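Side-chain contacts in ADP-ribosylation factor guanine nucleotide-exchange factor SEC7 (Saccharomyces cerevisiae, PDB 4OIY), which activates the small GTPase ARF1 at the trans-Golgi network by guanine nucleotide exchange, here represented by its catalytic Sec7 domain: residues S40-S43 with I44-L48; K69-A72 with I73-F77; F111-K114 with F115-F119. All blocks are in the same frame, centred on the assembly; numbering follows the deposited sequence.

Interaction 1: residues S40-S43 with I44-L48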
loop_
_atom_site.group_PDB
_atom_site.type_symbol
_atom_site.label_atom_id
_atom_site.label_comp_id
_atom_site.label_asym_id
_atom_site.label_seq_id
_atom_site.Cartn_x
_atom_site.Cartn_y
_atom_site.Cartn_z
ATOM N N SER A 40 -13.332 10.450 11.931
ATOM C CA SER A 40 -12.998 9.106 12.393
ATOM C C SER A 40 -12.071 8.441 11.377
ATOM O O SER A 40 -12.129 8.766 10.191
ATOM C CB SER A 40 -14.254 8.255 12.578
ATOM O OG SER A 40 -14.830 7.907 11.333
ATOM N N PRO A 41 -11.212 7.515 11.837
ATOM C CA PRO A 41 -10.287 6.857 10.910
ATOM C C PRO A 41 -10.990 6.211 9.726
ATOM O O PRO A 41 -10.533 6.347 8.591
ATOM C CB PRO A 41 -9.593 5.789 11.766
ATOM C CG PRO A 41 -9.874 6.134 13.186
ATOM C CD PRO A 41 -10.931 7.198 13.247
ATOM N N ILE A 42 -12.099 5.524 9.976
ATOM C CA ILE A 42 -12.816 4.838 8.907
ATOM C C ILE A 42 -13.407 5.820 7.884
ATOM O O ILE A 42 -13.311 5.583 6.678
ATOM C CB ILE A 42 -13.891 3.874 9.465
ATOM C CG1 ILE A 42 -13.203 2.723 10.206
ATOM C CG2 ILE A 42 -14.759 3.324 8.337
ATOM C CD1 ILE A 42 -14.095 1.940 11.148
ATOM N N SER A 43 -13.987 6.925 8.351
ATOM C CA SER A 43 -14.541 7.921 7.439
ATOM C C SER A 43 -13.463 8.493 6.531
ATOM O O SER A 43 -13.656 8.583 5.322
ATOM C CB SER A 43 -15.229 9.048 8.198
ATOM O OG SER A 43 -16.366 8.549 8.876
ATOM N N ILE A 44 -12.327 8.843 7.123
ATOM C CA ILE A 44 -11.228 9.416 6.353
ATOM C C ILE A 44 -10.635 8.387 5.383
ATOM O O ILE A 44 -10.415 8.696 4.215
ATOM C CB ILE A 44 -10.119 9.989 7.257
ATOM C CG1 ILE A 44 -10.652 11.159 8.106
ATOM C CG2 ILE A 44 -8.954 10.473 6.405
ATOM C CD1 ILE A 44 -9.687 11.623 9.175
ATOM N N ALA A 45 -10.380 7.171 5.862
ATOM C CA ALA A 45 -9.859 6.099 5.001
ATOM C C ALA A 45 -10.756 5.844 3.788
ATOM O O ALA A 45 -10.274 5.710 2.665
ATOM C CB ALA A 45 -9.681 4.815 5.800
ATOM N N LYS A 46 -12.066 5.782 4.011
ATOM C CA LYS A 46 -12.992 5.544 2.912
ATOM C C LYS A 46 -12.938 6.676 1.883
ATOM O O LYS A 46 -12.934 6.424 0.673
ATOM C CB LYS A 46 -14.413 5.363 3.447
ATOM C CG LYS A 46 -14.643 4.013 4.104
ATOM C CD LYS A 46 -16.079 3.889 4.603
ATOM C CE LYS A 46 -16.347 2.545 5.260
ATOM N NZ LYS A 46 -16.510 1.463 4.258
ATOM N N TRP A 47 -12.870 7.916 2.361
ATOM C CA TRP A 47 -12.770 9.072 1.466
ATOM C C TRP A 47 -11.486 9.029 0.622
ATOM O O TRP A 47 -11.515 9.300 -0.581
ATOM C CB TRP A 47 -12.875 10.388 2.249
ATOM C CG TRP A 47 -12.934 11.606 1.353
ATOM C CD1 TRP A 47 -14.042 12.129 0.737
ATOM C CD2 TRP A 47 -11.836 12.439 0.970
ATOM N NE1 TRP A 47 -13.697 13.238 0.002
ATOM C CE2 TRP A 47 -12.347 13.443 0.115
ATOM C CE3 TRP A 47 -10.468 12.430 1.261
ATOM C CZ2 TRP A 47 -11.536 14.431 -0.441
ATOM C CZ3 TRP A 47 -9.666 13.421 0.707
ATOM C CH2 TRP A 47 -10.200 14.401 -0.132
ATOM N N LEU A 48 -10.365 8.665 1.238
ATOM C CA LEU A 48 -9.108 8.515 0.498
ATOM C C LEU A 48 -9.249 7.519 -0.656
ATOM O O LEU A 48 -8.780 7.781 -1.768
ATOM C CB LEU A 48 -7.967 8.091 1.436
ATOM C CG LEU A 48 -7.566 9.100 2.524
ATOM C CD1 LEU A 48 -6.495 8.530 3.441
ATOM C CD2 LEU A 48 -7.111 10.420 1.924
#
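I42 and K46, one helical turn apart, lie side by side and point the same way on the first turns of helix 41-50. Their apolar contact is made by the branch methyl of the isoleucine: I42 CG2 comes within 3.5 Å of K46 CE. The torsion of I42 accounts for this, since at chi1 -67° the ethyl arm sits beside the backbone N, with CG2 opposite that nitrogen and beside the carbonyl carbon, from where it faces K46. Beyond CG the K46 chain is extended until chi4, -77°, where the ammonium leaves the contact for a salt bridge with E80.

The polar side-chain contacts belong to the N-cap. S40 immediately precedes the helix, and its OG accepts from S43 N at 3.3 Å, a capping bond with an N-H...O angle of 158°. Both S40 OG and S43 OG are also hydrogen-bonded to D38 in the preceding loop.

Backbone bonds form the third group. I44 N, A45 N, K46 N and W47 N donate in turn to the carbonyls of S40, P41, I42 and S43; the shortest pair is A45 N to P41 O, 2.9 Å. Side-chain carbons also lie against these carbonyl oxygens: I44 CG1 is 3.5 Å from S40 O, and A45 CB is 3.3 Å from P41 O.

The buried I44 side chain continues onto I73 of helix 68-79 and I27 of helix 23-32. With D38 bonded to both serine hydroxyls and S40 OG accepting from the amide of S43, in the first turn of the helix, the D38 carboxylate is held next to the N-terminal end, where the helix dipole would probably favour its negative charge.

Interaction 2: residues K69-A72 with I73-F77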
loop_
_atom_site.group_PDB
_atom_site.type_symbol
_atom_site.label_atom_id
_atom_site.label_comp_id
_atom_site.label_asym_id
_atom_site.label_seq_id
_atom_site.Cartn_x
_atom_site.Cartn_y
_atom_site.Cartn_z
ATOM N N LYS A 69 -2.870 9.193 15.460
ATOM C CA LYS A 69 -4.103 9.385 14.679
ATOM C C LYS A 69 -3.917 8.996 13.212
ATOM O O LYS A 69 -4.790 8.369 12.617
ATOM C CB LYS A 69 -4.614 10.824 14.760
ATOM C CG LYS A 69 -5.147 11.213 16.126
ATOM C CD LYS A 69 -5.995 12.470 16.053
ATOM C CE LYS A 69 -6.132 13.131 17.417
ATOM N NZ LYS A 69 -4.923 13.925 17.776
ATOM N N ASN A 70 -2.778 9.350 12.632
ATOM C CA ASN A 70 -2.503 9.000 11.241
ATOM C C ASN A 70 -2.289 7.499 11.115
ATOM O O ASN A 70 -2.703 6.885 10.134
ATOM C CB ASN A 70 -1.286 9.747 10.717
ATOM C CG ASN A 70 -1.533 11.234 10.582
ATOM O OD1 ASN A 70 -1.598 11.769 9.468
ATOM N ND2 ASN A 70 -1.679 11.912 11.705
ATOM N N ILE A 71 -1.647 6.909 12.120
ATOM C CA ILE A 71 -1.464 5.458 12.143
ATOM C C ILE A 71 -2.832 4.767 12.145
ATOM O O ILE A 71 -3.040 3.791 11.429
ATOM C CB ILE A 71 -0.579 5.003 13.336
ATOM C CG1 ILE A 71 0.865 5.488 13.135
ATOM C CG2 ILE A 71 -0.604 3.484 13.480
ATOM C CD1 ILE A 71 1.765 5.303 14.334
ATOM N N ALA A 72 -3.763 5.285 12.937
ATOM C CA ALA A 72 -5.120 4.740 13.003
ATOM C C ALA A 72 -5.839 4.837 11.653
ATOM O O ALA A 72 -6.511 3.888 11.237
ATOM C CB ALA A 72 -5.913 5.435 14.101
ATOM N N ILE A 73 -5.672 5.966 10.967
ATOM C CA ILE A 73 -6.251 6.154 9.634
ATOM C C ILE A 73 -5.634 5.153 8.661
ATOM O O ILE A 73 -6.338 4.570 7.840
ATOM C CB ILE A 73 -6.049 7.603 9.110
ATOM C CG1 ILE A 73 -6.842 8.597 9.968
ATOM C CG2 ILE A 73 -6.484 7.730 7.648
ATOM C CD1 ILE A 73 -6.370 10.032 9.847
ATOM N N MET A 74 -4.319 4.972 8.735
ATOM C CA MET A 74 -3.646 4.016 7.863
ATOM C C MET A 74 -4.149 2.597 8.119
ATOM O O MET A 74 -4.351 1.841 7.185
ATOM C CB MET A 74 -2.130 4.097 8.038
ATOM C CG MET A 74 -1.344 3.233 7.065
ATOM S SD MET A 74 -1.040 1.570 7.685
ATOM C CE MET A 74 0.352 1.949 8.740
ATOM N N HIS A 75 -4.349 2.235 9.385
ATOM C CA HIS A 75 -4.874 0.908 9.682
ATOM C C HIS A 75 -6.271 0.723 9.084
ATOM O O HIS A 75 -6.570 -0.326 8.489
ATOM C CB HIS A 75 -4.851 0.644 11.178
ATOM C CG HIS A 75 -3.467 0.451 11.721
ATOM N ND1 HIS A 75 -3.189 0.444 13.071
ATOM C CD2 HIS A 75 -2.282 0.268 11.092
ATOM C CE1 HIS A 75 -1.893 0.251 13.250
ATOM N NE2 HIS A 75 -1.322 0.136 12.063
ATOM N N ALA A 76 -7.105 1.752 9.209
ATOM C CA ALA A 76 -8.440 1.728 8.601
ATOM C C ALA A 76 -8.357 1.633 7.077
ATOM O O ALA A 76 -9.157 0.963 6.450
ATOM C CB ALA A 76 -9.237 2.960 8.994
ATOM N N PHE A 77 -7.388 2.313 6.490
ATOM C CA PHE A 77 -7.189 2.299 5.041
ATOM C C PHE A 77 -6.916 0.865 4.573
ATOM O O PHE A 77 -7.569 0.374 3.655
ATOM C CB PHE A 77 -6.030 3.255 4.723
ATOM C CG PHE A 77 -5.674 3.386 3.268
ATOM C CD1 PHE A 77 -6.292 4.342 2.474
ATOM C CD2 PHE A 77 -4.654 2.619 2.722
ATOM C CE1 PHE A 77 -5.931 4.503 1.150
ATOM C CE2 PHE A 77 -4.298 2.765 1.391
ATOM C CZ PHE A 77 -4.930 3.719 0.612
#
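Across residues 69-77 the backbone keeps regular alpha-helical geometry, with four successive i to i+4 bonds from the amides of I73, M74, H75 and A76 to the carbonyls of K69, N70, I71 and A72. The segment is the body of helix 68-79 in the all-helical Sec7 domain, and its bonds are uniform. M74 N lies 2.9 Å from N70 O. I73 N lies 3.0 Å from K69 O.

The side-chain contact is centred on I71 and H75, which project in the same direction one turn apart. It is a CH-pi interaction: the methyl I71 CG2 stands 3.9 Å from the centroid of the H75 imidazole, 29° off the ring normal and therefore over the face. Two torsions set this up. I71 has its ethyl arm beside the backbone N, which leaves CG2 next to its carbonyl, while H75 at chi1 -71° places CG opposite its carbonyl carbon and beside its backbone N, and the ring leans back toward I71. The I71 carbonyl oxygen that receives H75 N consequently also lies against a face of the ring, toward its rim.

On another side of the helix, I73 sets CG1 3.4 Å from K69 O and packs outward on Y62 and L63 of helix 56-64 and on I44 of helix 41-50. The bent chain of M74 reaches R110 and F111 of helix 105-122. Helix 68-79 is thus packed between these neighbours, with H75 itself resting on K114 of helix 105-122. The nearest pair between the I71 and H75 side chains is CG2 of I71 and CE1 of H75, at 3.5 Å.

Interaction 3: residues F111-K114 with F115-F119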
loop_
_atom_site.group_PDB
_atom_site.type_symbol
_atom_site.label_atom_id
_atom_site.label_comp_id
_atom_site.label_asym_id
_atom_site.label_seq_id
_atom_site.Cartn_x
_atom_site.Cartn_y
_atom_site.Cartn_z
ATOM N N PHE A 111 3.289 0.204 7.283
ATOM C CA PHE A 111 2.418 -0.188 6.168
ATOM C C PHE A 111 2.490 -1.688 5.904
ATOM O O PHE A 111 1.456 -2.354 5.756
ATOM C CB PHE A 111 2.803 0.530 4.876
ATOM C CG PHE A 111 2.408 1.975 4.827
ATOM C CD1 PHE A 111 1.148 2.347 4.397
ATOM C CD2 PHE A 111 3.314 2.961 5.172
ATOM C CE1 PHE A 111 0.794 3.675 4.322
ATOM C CE2 PHE A 111 2.966 4.299 5.094
ATOM C CZ PHE A 111 1.698 4.653 4.679
ATOM N N MET A 112 3.707 -2.220 5.816
ATOM C CA MET A 112 3.884 -3.586 5.356
ATOM C C MET A 112 3.477 -4.587 6.419
ATOM O O MET A 112 2.985 -5.665 6.082
ATOM C CB MET A 112 5.312 -3.806 4.846
ATOM C CG MET A 112 5.691 -2.825 3.724
ATOM S SD MET A 112 4.426 -2.589 2.444
ATOM C CE MET A 112 4.366 -4.271 1.889
ATOM N N LEU A 113 3.642 -4.235 7.696
ATOM C CA LEU A 113 3.162 -5.115 8.767
ATOM C C LEU A 113 1.641 -5.184 8.781
ATOM O O LEU A 113 1.074 -6.270 8.925
ATOM C CB LEU A 113 3.701 -4.717 10.145
ATOM C CG LEU A 113 3.231 -5.617 11.297
ATOM C CD1 LEU A 113 3.627 -7.072 11.087
ATOM C CD2 LEU A 113 3.774 -5.073 12.611
ATOM N N LYS A 114 0.977 -4.042 8.614
ATOM C CA LYS A 114 -0.482 -4.027 8.578
ATOM C C LYS A 114 -1.005 -4.754 7.340
ATOM O O LYS A 114 -1.981 -5.501 7.425
ATOM C CB LYS A 114 -1.015 -2.601 8.614
ATOM C CG LYS A 114 -2.529 -2.499 8.613
ATOM C CD LYS A 114 -3.193 -3.115 9.836
ATOM C CE LYS A 114 -4.706 -2.976 9.724
ATOM N NZ LYS A 114 -5.462 -3.697 10.779
ATOM N N PHE A 115 -0.365 -4.534 6.194
ATOM C CA PHE A 115 -0.691 -5.293 4.988
ATOM C C PHE A 115 -0.601 -6.794 5.252
ATOM O O PHE A 115 -1.527 -7.542 4.933
ATOM C CB PHE A 115 0.232 -4.916 3.833
ATOM C CG PHE A 115 0.157 -5.864 2.678
ATOM C CD1 PHE A 115 -0.871 -5.752 1.756
ATOM C CD2 PHE A 115 1.076 -6.892 2.537
ATOM C CE1 PHE A 115 -0.975 -6.640 0.713
ATOM C CE2 PHE A 115 0.972 -7.793 1.490
ATOM C CZ PHE A 115 -0.059 -7.660 0.579
ATOM N N ALA A 116 0.508 -7.228 5.842
ATOM C CA ALA A 116 0.736 -8.655 6.098
ATOM C C ALA A 116 -0.339 -9.210 7.017
ATOM O O ALA A 116 -0.858 -10.298 6.783
ATOM C CB ALA A 116 2.118 -8.874 6.706
ATOM N N GLU A 117 -0.678 -8.466 8.058
ATOM C CA GLU A 117 -1.702 -8.906 9.001
ATOM C C GLU A 117 -3.058 -9.061 8.323
ATOM O O GLU A 117 -3.755 -10.056 8.542
ATOM C CB GLU A 117 -1.770 -7.956 10.195
ATOM C CG GLU A 117 -0.572 -8.109 11.119
ATOM C CD GLU A 117 -0.420 -6.977 12.113
ATOM O OE1 GLU A 117 -1.187 -5.996 12.033
ATOM O OE2 GLU A 117 0.492 -7.058 12.970
ATOM N N ARG A 118 -3.416 -8.100 7.482
ATOM C CA ARG A 118 -4.687 -8.136 6.756
ATOM C C ARG A 118 -4.678 -9.295 5.781
ATOM O O ARG A 118 -5.656 -10.039 5.677
ATOM C CB ARG A 118 -4.917 -6.809 6.018
ATOM C CG ARG A 118 -6.183 -6.715 5.172
ATOM C CD ARG A 118 -7.409 -6.600 6.043
ATOM N NE ARG A 118 -8.632 -6.397 5.265
ATOM C CZ ARG A 118 -9.860 -6.469 5.770
ATOM N NH1 ARG A 118 -10.048 -6.726 7.058
ATOM N NH2 ARG A 118 -10.910 -6.274 4.978
ATOM N N PHE A 119 -3.575 -9.461 5.059
ATOM C CA PHE A 119 -3.505 -10.548 4.086
ATOM C C PHE A 119 -3.698 -11.909 4.752
ATOM O O PHE A 119 -4.462 -12.746 4.256
ATOM C CB PHE A 119 -2.191 -10.543 3.301
ATOM C CG PHE A 119 -2.134 -11.626 2.264
ATOM C CD1 PHE A 119 -2.711 -11.439 1.017
ATOM C CD2 PHE A 119 -1.600 -12.867 2.571
ATOM C CE1 PHE A 119 -2.711 -12.452 0.080
ATOM C CE2 PHE A 119 -1.598 -13.886 1.634
ATOM C CZ PHE A 119 -2.146 -13.673 0.387
#
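F115 opens the second half of this contact, its N bonded to F111 O at 2.9 Å and its ring meeting M112 loosely: M112 CE is 4.3 Å from F115 CD2, while M112 O lies at the ring edge, near the ring plane. With CG anti to the backbone N (chi1 167°), the ring is directed into the core against F83 and F95. A116 follows, donating to M112 O and setting CB 3.4 Å from that same oxygen, and packs outward on A133.

E117 bonds through its N to L113 O, and its side chain crosses that of L113 at a slant. E117 OE2 touches L113 CG at 3.5 Å, a van der Waals contact between a carboxylate oxygen and the leucine branch point, and the K114 chain crosses E117 at about a right angle. K114 NZ is 5.0 Å from E117 OE1, too far for a salt bridge, and pairs with D79 instead. R118 donates its N to K114 O, 3.0 Å, and sends its guanidinium to F81 O.

F111, F115 and F119 are buried, while K114, E117 and R118 are partly exposed, as befits a core helix of the Sec7 domain; R118 lies about 5 Å, side chain to side chain, from D121, seen as a magnesium ligand in a structure of this protein.

All three contacts are i to i+4 arrangements within single helices of one Sec7 domain, so their differences come from position. Interactions 1 and 2 adjoin, their centres 8 Å apart, with A45 CB packed 3.5 Å from F77 N; interaction 2 also touches interaction 3, where M74 CG meets F111 CE1 at 3.5 Å. Helix 68-79 therefore bridges the other two, which do not touch each other. Interaction 1 is a helix start, marked by serine capping and an exposed isoleucine-lysine pair. Interaction 2 adds a methyl-imidazole contact on a partly exposed flank. Interaction 3 lies nearest the chain centre; four of its eight touching residues are buried, and F111 and F115 meet other phenylalanine rings.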